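PDB 7B04: nitrite oxidoreductase subunit A from Kuenenia stuttgartiensis, which binds a molybdenum atom, an iron/sulfur cluster and two MD1 molecules as a NarG-like member of the molybdopterin oxidoreductase family. Local coordinates for residues S182-I186 with L745-L749; L481-Y485 with Q829-D833; I487-Y492 with V862-I868. All coordinates share one frame; numbering follows the deposited sequence.

Along the chain all three first segments come before any of the partners: 182-186, 481-485 and 487-492, then 745-749, 829-833 and 862-868. Every pair of contacts therefore interleaves, and distant parts of the sequence are tied together. Contact 1 joins helix 174-191 to helix 734-749. Its centre lies about 55 Å from that of contact 2 and about 60 Å from that of contact 3, which is on the opposite side of the chain's centre. Contacts 2 and 3 are neighbours, their centres about 12 Å apart. Both draw on helix 481-488, whose Met484 packs on Tyr867, so one short helix rests on two loops from the later part of the chain.

Contact 1 (S182-I186 with L745-L749); sequences SKGII and LGELL
Leu745, Leu748 and Ile186 carry this helix-on-helix packing, in which helix 174-191 lies across the C-terminal end of helix 734-749. The segment axes approach to 10.0 Å and their directions differ by 66°, so the shared surface is short and is made by side chains one turn apart. Leu745 works through one branch: its CD2 lies 3.7 Å from Ser182 CB, 4.0 Å from Ile186 CG1 and, more loosely, 4.3 Å from Ile185 CG2. Leu745 and Ile186 lie alongside one another, pointing opposite ways. Phe242 and Leu246 of helix 238-254 and Phe754 of helix 753-757 also touch Leu745, which is buried.

Leu748 is one turn further on, closer to solvent. Its CD1 is 3.6 Å from Ser182 CB, while the aliphatic stem of Lys183 crosses it at about a right angle, bringing Lys183 CG to 3.6 Å from the same methyl. The hydroxyl of Ser182 is hydrogen-bonded to the Phe178 carbonyl one turn back, and its CB lies against both leucines.

Ile186 reaches further along, touching Leu748 as well as Leu749. With CG1 anti to the carbonyl carbon (chi1 -65°), its long branch runs out toward the other helix. It meets Leu749 tip to tip, Ile186 CD1 standing 3.8 Å from Leu749 CG.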
loop_
_atom_site.group_PDB
_atom_site.type_symbol
_atom_site.label_atom_id
_atom_site.label_comp_id
_atom_site.label_asym_id
_atom_site.label_seq_id
_atom_site.Cartn_x
_atom_site.Cartn_y
_atom_site.Cartn_z
ATOM N N SER B 182 5.919 15.591 -34.450
ATOM C CA SER B 182 5.698 14.979 -35.757
ATOM C C SER B 182 6.855 15.265 -36.706
ATOM O O SER B 182 7.326 14.362 -37.410
ATOM C CB SER B 182 4.376 15.467 -36.348
ATOM O OG SER B 182 3.279 15.024 -35.569
ATOM N N LYS B 183 7.322 16.515 -36.743
ATOM C CA LYS B 183 8.470 16.855 -37.580
ATOM C C LYS B 183 9.691 16.031 -37.194
ATOM O O LYS B 183 10.418 15.537 -38.065
ATOM C CB LYS B 183 8.775 18.349 -37.475
ATOM C CG LYS B 183 7.776 19.240 -38.194
ATOM C CD LYS B 183 8.170 20.704 -38.095
ATOM C CE LYS B 183 7.186 21.593 -38.836
ATOM N NZ LYS B 183 7.550 23.034 -38.730
ATOM N N GLY B 184 9.932 15.872 -35.891
ATOM C CA GLY B 184 11.059 15.067 -35.451
ATOM C C GLY B 184 10.919 13.607 -35.837
ATOM O O GLY B 184 11.901 12.956 -36.204
ATOM N N ILE B 185 9.700 13.069 -35.746
ATOM C CA ILE B 185 9.467 11.681 -36.139
ATOM C C ILE B 185 9.794 11.488 -37.614
ATOM O O ILE B 185 10.463 10.523 -38.000
ATOM C CB ILE B 185 8.017 11.268 -35.827
ATOM C CG1 ILE B 185 7.804 11.157 -34.317
ATOM C CG2 ILE B 185 7.679 9.952 -36.509
ATOM C CD1 ILE B 185 6.355 11.004 -33.919
ATOM N N ILE B 186 9.338 12.415 -38.459
ATOM C CA ILE B 186 9.595 12.299 -39.890
ATOM C C ILE B 186 11.085 12.421 -40.180
ATOM O O ILE B 186 11.638 11.660 -40.982
ATOM C CB ILE B 186 8.772 13.344 -40.667
ATOM C CG1 ILE B 186 7.279 13.052 -40.518
ATOM C CG2 ILE B 186 9.165 13.355 -42.135
ATOM C CD1 ILE B 186 6.383 14.151 -41.044
ATOM N N LEU B 745 0.864 14.213 -38.252
ATOM C CA LEU B 745 1.664 13.476 -39.225
ATOM C C LEU B 745 0.997 13.489 -40.593
ATOM O O LEU B 745 1.672 13.625 -41.621
ATOM C CB LEU B 745 1.884 12.038 -38.751
ATOM C CG LEU B 745 2.865 11.818 -37.599
ATOM C CD1 LEU B 745 2.819 10.373 -37.133
ATOM C CD2 LEU B 745 4.277 12.204 -38.013
ATOM N N GLY B 746 -0.330 13.359 -40.626
ATOM C CA GLY B 746 -1.042 13.455 -41.886
ATOM C C GLY B 746 -1.077 14.866 -42.431
ATOM O O GLY B 746 -1.041 15.067 -43.648
ATOM N N GLU B 747 -1.153 15.859 -41.544
ATOM C CA GLU B 747 -1.135 17.249 -41.985
ATOM C C GLU B 747 0.212 17.615 -42.595
ATOM O O GLU B 747 0.270 18.318 -43.610
ATOM C CB GLU B 747 -1.465 18.169 -40.810
ATOM C CG GLU B 747 -1.529 19.644 -41.163
ATOM C CD GLU B 747 -1.897 20.509 -39.974
ATOM O OE1 GLU B 747 -2.100 19.953 -38.873
ATOM O OE2 GLU B 747 -1.984 21.744 -40.138
ATOM N N LEU B 748 1.307 17.141 -41.994
ATOM C CA LEU B 748 2.631 17.430 -42.533
ATOM C C LEU B 748 2.923 16.623 -43.789
ATOM O O LEU B 748 3.654 17.091 -44.669
ATOM C CB LEU B 748 3.702 17.154 -41.479
ATOM C CG LEU B 748 3.693 18.054 -40.244
ATOM C CD1 LEU B 748 4.732 17.580 -39.247
ATOM C CD2 LEU B 748 3.937 19.502 -40.634
ATOM N N LEU B 749 2.362 15.422 -43.897
ATOM C CA LEU B 749 2.608 14.554 -45.040
ATOM C C LEU B 749 1.515 14.637 -46.094
ATOM O O LEU B 749 1.566 13.884 -47.073
ATOM C CB LEU B 749 2.782 13.106 -44.574
ATOM C CG LEU B 749 4.064 12.881 -43.770
ATOM C CD1 LEU B 749 4.171 11.441 -43.296
ATOM C CD2 LEU B 749 5.281 13.278 -44.594
#

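Contact 2 (L481-Y485 with Q829-D833); sequences LLEMY and QAYND
Leu481 and Tyr831 meet where the first turn of helix 481-488 packs on the irregular loop ahead of helix 835-840, a buried helix-to-loop contact. Leu481 places CG anti to its own backbone nitrogen (chi1 178°), and this carries both methyls across to the loop. One of them, CD1, lies 3.6 Å from Tyr831 CB and also touches the start of the ring at a slant. The other, CD2, is 3.7 Å from Tyr831 CB and 4.1 Å from Ala830 CB, so both methyls of the fork rest against the tyrosine's CB.

Tyr831 likewise has its CG trans to the backbone nitrogen (chi1 -162°). The near end of its ring stays against Leu481 CD1, while the far end carries the hydroxyl to the Leu392 carbonyl, to which it is hydrogen-bonded. Tyr485, one helical turn beyond Leu481, approaches the loop with its hydroxyl end. That hydroxyl is bonded to Ile845 N; its modelled closeness to the Ala830 carbonyl is doubtful. Phe844, just beyond helix 835-840, meets the rings of both tyrosines edge-to-face. The nearest ring carbon, Tyr485 CE2, sits 3.7 Å from Ala830 CB.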
loop_
_atom_site.group_PDB
_atom_site.type_symbol
_atom_site.label_atom_id
_atom_site.label_comp_id
_atom_site.label_asym_id
_atom_site.label_seq_id
_atom_site.Cartn_x
_atom_site.Cartn_y
_atom_site.Cartn_z
ATOM N N LEU B 481 11.169 -41.158 -19.332
ATOM C CA LEU B 481 11.565 -39.920 -18.666
ATOM C C LEU B 481 11.560 -40.088 -17.155
ATOM O O LEU B 481 12.420 -39.540 -16.456
ATOM C CB LEU B 481 10.640 -38.771 -19.076
ATOM C CG LEU B 481 10.949 -37.436 -18.394
ATOM C CD1 LEU B 481 12.355 -36.954 -18.738
ATOM C CD2 LEU B 481 9.907 -36.385 -18.747
ATOM N N LEU B 482 10.601 -40.856 -16.633
ATOM C CA LEU B 482 10.568 -41.118 -15.200
ATOM C C LEU B 482 11.797 -41.906 -14.763
ATOM O O LEU B 482 12.388 -41.615 -13.714
ATOM C CB LEU B 482 9.286 -41.867 -14.841
ATOM C CG LEU B 482 8.754 -41.709 -13.417
ATOM C CD1 LEU B 482 7.241 -41.839 -13.406
ATOM C CD2 LEU B 482 9.381 -42.734 -12.494
ATOM N N GLU B 483 12.195 -42.912 -15.547
ATOM C CA GLU B 483 13.456 -43.591 -15.274
ATOM C C GLU B 483 14.623 -42.614 -15.326
ATOM O O GLU B 483 15.495 -42.635 -14.452
ATOM C CB GLU B 483 13.671 -44.749 -16.249
ATOM C CG GLU B 483 12.915 -46.020 -15.878
ATOM C CD GLU B 483 13.453 -46.689 -14.626
ATOM O OE1 GLU B 483 14.671 -46.591 -14.368
ATOM O OE2 GLU B 483 12.653 -47.313 -13.896
ATOM N N MET B 484 14.639 -41.803 -16.377
ATOM C CA MET B 484 15.699 -40.787 -16.518
ATOM C C MET B 484 15.557 -39.838 -15.329
ATOM O O MET B 484 16.569 -39.463 -14.750
ATOM C CB MET B 484 15.576 -40.025 -17.835
ATOM C CG MET B 484 15.867 -40.870 -19.052
ATOM S SD MET B 484 16.398 -39.940 -20.496
ATOM C CE MET B 484 18.126 -40.370 -20.576
ATOM N N TYR B 485 14.335 -39.504 -14.928
ATOM C CA TYR B 485 14.223 -38.614 -13.745
ATOM C C TYR B 485 14.760 -39.315 -12.494
ATOM O O TYR B 485 15.393 -38.662 -11.670
ATOM C CB TYR B 485 12.838 -37.982 -13.624
ATOM C CG TYR B 485 12.788 -36.556 -14.102
ATOM C CD1 TYR B 485 13.202 -35.508 -13.305
ATOM C CD2 TYR B 485 12.362 -36.259 -15.374
ATOM C CE1 TYR B 485 13.171 -34.202 -13.750
ATOM C CE2 TYR B 485 12.333 -34.959 -15.836
ATOM C CZ TYR B 485 12.739 -33.926 -15.026
ATOM O OH TYR B 485 12.696 -32.662 -15.518
ATOM N N GLN B 829 5.125 -30.880 -19.636
ATOM C CA GLN B 829 6.484 -31.393 -19.904
ATOM C C GLN B 829 7.461 -31.127 -18.761
ATOM O O GLN B 829 7.557 -30.013 -18.307
ATOM C CB GLN B 829 6.999 -30.809 -21.215
ATOM C CG GLN B 829 5.965 -30.793 -22.318
ATOM C CD GLN B 829 6.556 -30.985 -23.690
ATOM O OE1 GLN B 829 5.900 -31.432 -24.616
ATOM N NE2 GLN B 829 7.815 -30.651 -23.835
ATOM N N ALA B 830 8.146 -32.178 -18.328
ATOM C CA ALA B 830 9.227 -32.100 -17.327
ATOM C C ALA B 830 10.573 -32.140 -18.043
ATOM O O ALA B 830 11.575 -32.146 -17.354
ATOM C CB ALA B 830 9.072 -33.206 -16.333
ATOM N N TYR B 831 10.556 -32.259 -19.368
ATOM C CA TYR B 831 11.762 -32.407 -20.214
ATOM C C TYR B 831 11.604 -31.570 -21.481
ATOM O O TYR B 831 10.490 -31.466 -21.956
ATOM C CB TYR B 831 11.911 -33.871 -20.626
ATOM C CG TYR B 831 13.290 -34.216 -21.116
ATOM C CD1 TYR B 831 14.356 -34.248 -20.242
ATOM C CD2 TYR B 831 13.535 -34.472 -22.446
ATOM C CE1 TYR B 831 15.633 -34.534 -20.673
ATOM C CE2 TYR B 831 14.810 -34.751 -22.893
ATOM C CZ TYR B 831 15.859 -34.788 -22.003
ATOM O OH TYR B 831 17.122 -35.039 -22.419
ATOM N N ASN B 832 12.690 -30.985 -21.987
ATOM C CA ASN B 832 12.641 -30.187 -23.242
ATOM C C ASN B 832 13.773 -30.672 -24.160
ATOM O O ASN B 832 14.915 -30.545 -23.762
ATOM C CB ASN B 832 12.601 -28.686 -22.945
ATOM C CG ASN B 832 11.259 -28.184 -22.453
ATOM O OD1 ASN B 832 10.992 -28.145 -21.266
ATOM N ND2 ASN B 832 10.402 -27.771 -23.357
ATOM N N ASP B 833 13.457 -31.152 -25.368
ATOM C CA ASP B 833 14.482 -31.738 -26.226
ATOM C C ASP B 833 14.961 -30.789 -27.319
ATOM O O ASP B 833 15.729 -31.210 -28.188
ATOM C CB ASP B 833 13.983 -33.047 -26.848
ATOM C CG ASP B 833 12.763 -32.857 -27.730
ATOM O OD1 ASP B 833 12.220 -31.733 -27.777
ATOM O OD2 ASP B 833 12.346 -33.841 -28.377
#

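Contact 3 (I487-Y492 with V862-I868); sequences IHLRDY and VSTNPYI
Asp491 and Thr864 form the polar centre of this contact. Thr864 OG1 is 2.8 Å from Asp491 OD1 and 2.8 Å from Asp491 OD2, and its one proton could go to either. The backbone N-H of Thr864 is also directed toward Asp491 OD2, at a bent angle, and the modelled length is too short to trust. Next along, Tyr492 OH makes a weak hydrogen bond to Val862 O at 2.7 Å, while the same hydroxyl has a stronger partner in the backbone nitrogen of His847. His488 is the other large member of the first shell. Its CG is anti to the backbone nitrogen (chi1 -175°), which swings the ring over to the loop, with His488 CE1 3.5 Å from Ile868 CD1. Ser863 OG lies at the ring's edge, 3.6 Å from that same CE1, and the far nitrogen, NE2, is hydrogen-bonded to Ile845 O. The side chains of His488 and Asn865 cross at about a right angle, ring and amide planes 36° apart. Beside them, Ile487 CD1 reaches the edge of the Tyr867 ring.

The end of helix 481-488 and the 3-10 turn after it thus pack on the loop that follows strand 860-862, a run of turns. Ser863 OG accepts from Asn865 N at 3.0 Å in a nearly straight bond, an ST turn. An Asx turn follows, nested in the type I beta turn from Asn865 to Ile868: Asn865 OD1 takes the N-H of Tyr867 at 3.1 Å, the donor lying well above the carbonyl plane (73° out of it). Lys891 bonds to the carbonyl oxygens at both ends of that beta turn. Over one face of the Tyr867 ring, above its centre, sits Pro866 CG, 4.1 Å from the ring plane.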
loop_
_atom_site.group_PDB
_atom_site.type_symbol
_atom_site.label_atom_id
_atom_site.label_comp_id
_atom_site.label_asym_id
_atom_site.label_seq_id
_atom_site.Cartn_x
_atom_site.Cartn_y
_atom_site.Cartn_z
ATOM N N ILE B 487 17.187 -41.364 -12.261
ATOM C CA ILE B 487 18.631 -41.206 -12.250
ATOM C C ILE B 487 19.009 -39.741 -12.110
ATOM O O ILE B 487 20.082 -39.423 -11.584
ATOM C CB ILE B 487 19.251 -41.878 -13.489
ATOM C CG1 ILE B 487 18.427 -43.119 -13.840
ATOM C CG2 ILE B 487 20.662 -42.319 -13.177
ATOM C CD1 ILE B 487 18.999 -43.989 -14.935
ATOM N N HIS B 488 18.171 -38.823 -12.591
ATOM C CA HIS B 488 18.490 -37.406 -12.419
ATOM C C HIS B 488 18.404 -37.005 -10.950
ATOM O O HIS B 488 19.208 -36.201 -10.470
ATOM C CB HIS B 488 17.553 -36.519 -13.243
ATOM C CG HIS B 488 17.902 -35.060 -13.189
ATOM N ND1 HIS B 488 19.195 -34.598 -13.321
ATOM C CD2 HIS B 488 17.130 -33.967 -12.985
ATOM C CE1 HIS B 488 19.199 -33.282 -13.224
ATOM N NE2 HIS B 488 17.959 -32.874 -13.018
ATOM N N LEU B 489 17.443 -37.566 -10.216
ATOM C CA LEU B 489 17.159 -37.140 -8.852
ATOM C C LEU B 489 18.113 -37.723 -7.815
ATOM O O LEU B 489 17.912 -37.473 -6.616
ATOM C CB LEU B 489 15.722 -37.529 -8.499
ATOM C CG LEU B 489 14.606 -36.769 -9.213
ATOM C CD1 LEU B 489 13.261 -37.473 -9.048
ATOM C CD2 LEU B 489 14.531 -35.349 -8.688
ATOM N N ARG B 490 19.144 -38.461 -8.231
ATOM C CA ARG B 490 20.116 -38.990 -7.275
ATOM C C ARG B 490 20.980 -37.897 -6.657
ATOM O O ARG B 490 21.571 -38.110 -5.592
ATOM C CB ARG B 490 21.006 -40.034 -7.951
ATOM N N ASP B 491 21.110 -36.754 -7.330
ATOM C CA ASP B 491 21.850 -35.614 -6.807
ATOM C C ASP B 491 21.015 -34.741 -5.890
ATOM O O ASP B 491 21.526 -33.751 -5.355
ATOM C CB ASP B 491 22.418 -34.770 -7.940
ATOM C CG ASP B 491 23.347 -35.565 -8.827
ATOM O OD1 ASP B 491 23.459 -36.796 -8.630
ATOM O OD2 ASP B 491 23.988 -34.963 -9.700
ATOM N N TYR B 492 19.742 -35.058 -5.730
ATOM C CA TYR B 492 18.828 -34.266 -4.931
ATOM C C TYR B 492 18.310 -35.073 -3.749
ATOM O O TYR B 492 17.122 -35.030 -3.396
ATOM C CB TYR B 492 17.718 -33.726 -5.819
ATOM C CG TYR B 492 18.333 -32.752 -6.793
ATOM C CD1 TYR B 492 18.502 -31.422 -6.443
ATOM C CD2 TYR B 492 18.849 -33.179 -8.009
ATOM C CE1 TYR B 492 19.101 -30.535 -7.303
ATOM C CE2 TYR B 492 19.456 -32.297 -8.875
ATOM C CZ TYR B 492 19.579 -30.973 -8.517
ATOM O OH TYR B 492 20.180 -30.070 -9.366
ATOM N N VAL B 862 24.415 -27.874 -11.122
ATOM C CA VAL B 862 24.632 -28.804 -10.020
ATOM C C VAL B 862 23.949 -30.115 -10.397
ATOM O O VAL B 862 22.745 -30.285 -10.195
ATOM C CB VAL B 862 24.114 -28.243 -8.694
ATOM C CG1 VAL B 862 24.162 -29.306 -7.609
ATOM C CG2 VAL B 862 24.931 -27.028 -8.282
ATOM N N SER B 863 24.727 -31.044 -10.948
ATOM C CA SER B 863 24.238 -32.370 -11.305
ATOM C C SER B 863 25.417 -33.237 -11.716
ATOM O O SER B 863 26.474 -32.735 -12.111
ATOM C CB SER B 863 23.204 -32.313 -12.438
ATOM O OG SER B 863 22.741 -33.610 -12.770
ATOM N N THR B 864 25.227 -34.553 -11.599
ATOM C CA THR B 864 26.160 -35.539 -12.134
ATOM C C THR B 864 25.511 -36.402 -13.205
ATOM O O THR B 864 26.112 -37.394 -13.638
ATOM C CB THR B 864 26.717 -36.436 -11.022
ATOM O OG1 THR B 864 25.646 -37.155 -10.400
ATOM C CG2 THR B 864 27.437 -35.609 -9.982
ATOM N N ASN B 865 24.300 -36.062 -13.624
ATOM C CA ASN B 865 23.574 -36.829 -14.623
ATOM C C ASN B 865 24.392 -36.931 -15.904
ATOM O O ASN B 865 24.729 -35.896 -16.498
ATOM C CB ASN B 865 22.226 -36.165 -14.904
ATOM C CG ASN B 865 21.295 -37.041 -15.721
ATOM O OD1 ASN B 865 21.641 -38.161 -16.094
ATOM N ND2 ASN B 865 20.101 -36.530 -16.002
ATOM N N PRO B 866 24.737 -38.139 -16.363
ATOM C CA PRO B 866 25.444 -38.262 -17.647
ATOM C C PRO B 866 24.577 -37.906 -18.840
ATOM O O PRO B 866 25.093 -37.845 -19.964
ATOM C CB PRO B 866 25.856 -39.738 -17.682
ATOM C CG PRO B 866 24.848 -40.424 -16.818
ATOM C CD PRO B 866 24.515 -39.448 -15.723
ATOM N N TYR B 867 23.286 -37.672 -18.628
ATOM C CA TYR B 867 22.360 -37.303 -19.686
ATOM C C TYR B 867 22.193 -35.796 -19.815
ATOM O O TYR B 867 21.425 -35.340 -20.667
ATOM C CB TYR B 867 21.016 -37.985 -19.432
ATOM C CG TYR B 867 21.196 -39.471 -19.232
ATOM C CD1 TYR B 867 22.056 -40.193 -20.050
ATOM C CD2 TYR B 867 20.554 -40.142 -18.201
ATOM C CE1 TYR B 867 22.249 -41.546 -19.869
ATOM C CE2 TYR B 867 20.746 -41.496 -18.007
ATOM C CZ TYR B 867 21.594 -42.194 -18.847
ATOM O OH TYR B 867 21.787 -43.544 -18.670
ATOM N N ILE B 868 22.874 -35.023 -18.976
ATOM C CA ILE B 868 23.037 -33.589 -19.166
ATOM C C ILE B 868 24.406 -33.391 -19.800
ATOM O O ILE B 868 25.434 -33.666 -19.172
ATOM C CB ILE B 868 22.913 -32.817 -17.846
ATOM C CG1 ILE B 868 21.535 -33.035 -17.220
ATOM C CG2 ILE B 868 23.178 -31.335 -18.071
ATOM C CD1 ILE B 868 21.431 -32.533 -15.796
#